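Local coordinates for protein inorganic pyrophosphatase (PDB 5TEA) that probably hydrolyses inorganic pyrophosphate to two phosphate ions with the help of magnesium, working as a homohexamer of the soluble PPase family, at residues Q14-G19 with N27-I32. Sequence-based numbering, arbitrary orientation.
Sequences QILTPG and NVVNEI
N27 does most of the work here, gripping the loop after the N-terminal helix with both its backbone and its side chain. Its backbone N donates to P18 O at 2.9 Å, just ahead of the short strand 19-20, which pairs antiparallel with strand 25-32. The side-chain amide reaches back one residue further: ND2 donates to T17 O, also at 2.9 Å and nearly straight (161° at the hydrogen). T17 O lies close to the plane of the asparagine amide, yet ND2 sits above the plane of the T17 carbonyl and not on a lone pair. With CG beside the backbone N and anti to the carbonyl carbon (chi1 -64°), the side chain runs alongside that of T17. T17 OG1 instead takes a weak bond from G19 N, 3.3 Å long, closing an ST turn across P18. An apolar neighbour also lies against the amide: L16 CD2 rests 3.7 Å from N27 ND2, the leucine crossing the asparagine at a slant.

V28 turns away from the loop, and its backbone bonds to L95 in the adjoining strand 94-107. V29 points back toward it, and its CG2 meets L16 CD1 at 3.8 Å. L16, the first residue to leave the helical conformation, thus spreads its two methyl branches over N27 and V29, with F94 and P69 also packed on it and L46 of a second subunit touching it. From N30 onward the strand leaves the loop behind; E31 and I32 form a classic beta bulge opposite Y65, a probable substrate-binding residue.

Two adjacent loop carbonyls are therefore satisfied by one asparagine, while L16 anchors the same loop apolarly: polar bonds fix the path of the N-terminal segment against the start of strand 25-32, and buried leucine–valine packing ties it to the interior.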
ATOM      1  N   GLN B  14      -8.826  32.300  -5.271  1.00 67.27           N
ATOM      2  CA  GLN B  14      -9.825  33.281  -4.862  1.00 63.27           C
ATOM      3  C   GLN B  14     -10.287  33.112  -3.422  1.00 62.22           C
ATOM      4  O   GLN B  14     -10.593  34.108  -2.764  1.00 63.77           O
ATOM      5  CB  GLN B  14     -11.046  33.213  -5.790  1.00 61.78           C
ATOM      6  N   ILE B  15     -10.334  31.881  -2.916  1.00 61.08           N
ATOM      7  CA  ILE B  15     -10.784  31.638  -1.550  1.00 59.32           C
ATOM      8  C   ILE B  15      -9.643  31.756  -0.544  1.00 53.45           C
ATOM      9  O   ILE B  15      -9.875  32.112   0.614  1.00 56.32           O
ATOM     10  CB  ILE B  15     -11.451  30.255  -1.443  1.00 59.01           C
ATOM     11  CG1 ILE B  15     -10.451  29.159  -1.824  1.00 55.83           C
ATOM     12  CG2 ILE B  15     -12.695  30.185  -2.319  1.00 56.68           C
ATOM     13  CD1 ILE B  15     -10.786  27.791  -1.271  1.00 57.54           C
ATOM     14  N   LEU B  16      -8.418  31.460  -0.959  1.00 40.71           N
ATOM     15  CA  LEU B  16      -7.270  31.420  -0.070  1.00 37.50           C
ATOM     16  C   LEU B  16      -6.313  32.550  -0.400  1.00 36.98           C
ATOM     17  O   LEU B  16      -6.073  32.854  -1.574  1.00 37.96           O
ATOM     18  CB  LEU B  16      -6.516  30.092  -0.191  1.00 43.95           C
ATOM     19  CG  LEU B  16      -6.980  28.882   0.605  1.00 43.43           C
ATOM     20  CD1 LEU B  16      -6.165  27.644   0.196  1.00 34.08           C
ATOM     21  CD2 LEU B  16      -6.851  29.166   2.084  1.00 40.43           C
ATOM     22  N   THR B  17      -5.756  33.146   0.632  1.00 35.84           N
ATOM     23  CA  THR B  17      -4.642  34.068   0.531  1.00 34.92           C
ATOM     24  C   THR B  17      -3.353  33.341   0.872  1.00 33.56           C
ATOM     25  O   THR B  17      -3.374  32.180   1.294  1.00 29.97           O
ATOM     26  CB  THR B  17      -4.858  35.245   1.479  1.00 40.94           C
ATOM     27  OG1 THR B  17      -4.765  34.779   2.829  1.00 41.30           O
ATOM     28  CG2 THR B  17      -6.217  35.873   1.238  1.00 41.07           C
ATOM     29  N   PRO B  18      -2.190  33.984   0.696  1.00 30.31           N
ATOM     30  CA  PRO B  18      -0.943  33.333   1.127  1.00 27.42           C
ATOM     31  C   PRO B  18      -0.876  33.087   2.621  1.00 26.20           C
ATOM     32  O   PRO B  18      -0.074  32.257   3.054  1.00 28.53           O
ATOM     33  CB  PRO B  18       0.150  34.312   0.675  1.00 27.37           C
ATOM     34  CG  PRO B  18      -0.469  35.063  -0.444  1.00 30.28           C
ATOM     35  CD  PRO B  18      -1.912  35.222  -0.059  1.00 36.12           C
ATOM     36  N   GLY B  19      -1.661  33.803   3.427  1.00 27.77           N
ATOM     37  CA  GLY B  19      -1.603  33.595   4.867  1.00 32.70           C
ATOM     38  C   GLY B  19      -0.622  34.512   5.580  1.00 29.39           C
ATOM     39  O   GLY B  19      -0.318  35.611   5.099  1.00 28.75           O
ATOM     40  N   ASN B  27      -0.504  29.457   3.781  1.00 17.29           N
ATOM     41  CA  ASN B  27      -1.462  28.504   3.229  1.00 18.45           C
ATOM     42  C   ASN B  27      -0.827  27.795   2.042  1.00 19.81           C
ATOM     43  O   ASN B  27      -0.223  28.441   1.180  1.00 20.33           O
ATOM     44  CB  ASN B  27      -2.762  29.205   2.810  1.00 18.75           C
ATOM     45  CG  ASN B  27      -3.503  29.815   3.993  1.00 24.08           C
ATOM     46  OD1 ASN B  27      -3.518  29.245   5.077  1.00 25.93           O
ATOM     47  ND2 ASN B  27      -4.096  30.984   3.792  1.00 22.74           N
ATOM     48  N   VAL B  28      -0.963  26.471   2.004  1.00 15.32           N
ATOM     49  CA  VAL B  28      -0.383  25.636   0.956  1.00 14.97           C
ATOM     50  C   VAL B  28      -1.470  24.721   0.417  1.00 18.89           C
ATOM     51  O   VAL B  28      -2.269  24.177   1.186  1.00 19.05           O
ATOM     52  CB  VAL B  28       0.818  24.815   1.491  1.00 16.19           C
ATOM     53  CG1 VAL B  28       1.261  23.761   0.480  1.00 20.27           C
ATOM     54  CG2 VAL B  28       1.970  25.768   1.795  1.00 17.58           C
ATOM     55  N   VAL B  29      -1.534  24.588  -0.907  1.00 20.01           N
ATOM     56  CA  VAL B  29      -2.421  23.637  -1.564  1.00 17.17           C
ATOM     57  C   VAL B  29      -1.570  22.491  -2.102  1.00 22.61           C
ATOM     58  O   VAL B  29      -0.609  22.723  -2.845  1.00 19.44           O
ATOM     59  CB  VAL B  29      -3.235  24.317  -2.685  1.00 20.86           C
ATOM     60  CG1 VAL B  29      -4.004  23.281  -3.509  1.00 18.28           C
ATOM     61  CG2 VAL B  29      -4.197  25.343  -2.088  1.00 22.16           C
ATOM     62  N   ASN B  30      -1.907  21.251  -1.725  1.00 18.80           N
ATOM     63  CA  ASN B  30      -1.105  20.101  -2.133  1.00 17.06           C
ATOM     64  C   ASN B  30      -1.528  19.624  -3.515  1.00 18.45           C
ATOM     65  O   ASN B  30      -2.728  19.443  -3.781  1.00 20.87           O
ATOM     66  CB  ASN B  30      -1.222  18.943  -1.138  1.00 16.83           C
ATOM     67  CG  ASN B  30      -0.167  17.867  -1.377  1.00 18.59           C
ATOM     68  OD1 ASN B  30       1.031  18.142  -1.330  1.00 18.27           O
ATOM     69  ND2 ASN B  30      -0.609  16.638  -1.635  1.00 16.75           N
ATOM     70  N   GLU B  31      -0.546  19.408  -4.392  1.00 15.85           N
ATOM     71  CA  GLU B  31      -0.828  18.858  -5.724  1.00 16.83           C
ATOM     72  C   GLU B  31      -0.416  17.403  -5.890  1.00 15.05           C
ATOM     73  O   GLU B  31      -1.134  16.641  -6.539  1.00 16.79           O
ATOM     74  CB  GLU B  31      -0.131  19.684  -6.813  1.00 20.88           C
ATOM     75  CG  GLU B  31      -0.583  21.134  -6.893  1.00 20.84           C
ATOM     76  CD  GLU B  31       0.445  22.019  -7.566  1.00 22.41           C
ATOM     77  OE1 GLU B  31       0.121  22.609  -8.611  1.00 21.36           O
ATOM     78  OE2 GLU B  31       1.577  22.135  -7.040  1.00 19.76           O
ATOM     79  N   ILE B  32       0.743  17.000  -5.364  1.00 16.72           N
ATOM     80  CA  ILE B  32       1.314  15.689  -5.639  1.00 16.61           C
ATOM     81  C   ILE B  32       1.650  15.007  -4.322  1.00 16.22           C
ATOM     82  O   ILE B  32       2.442  15.538  -3.540  1.00 17.92           O
ATOM     83  CB  ILE B  32       2.588  15.772  -6.497  1.00 13.87           C
ATOM     84  CG1 ILE B  32       2.329  16.507  -7.815  1.00 14.22           C
ATOM     85  CG2 ILE B  32       3.085  14.344  -6.794  1.00 15.11           C
ATOM     86  CD1 ILE B  32       3.640  16.769  -8.634  1.00 15.57           C
TER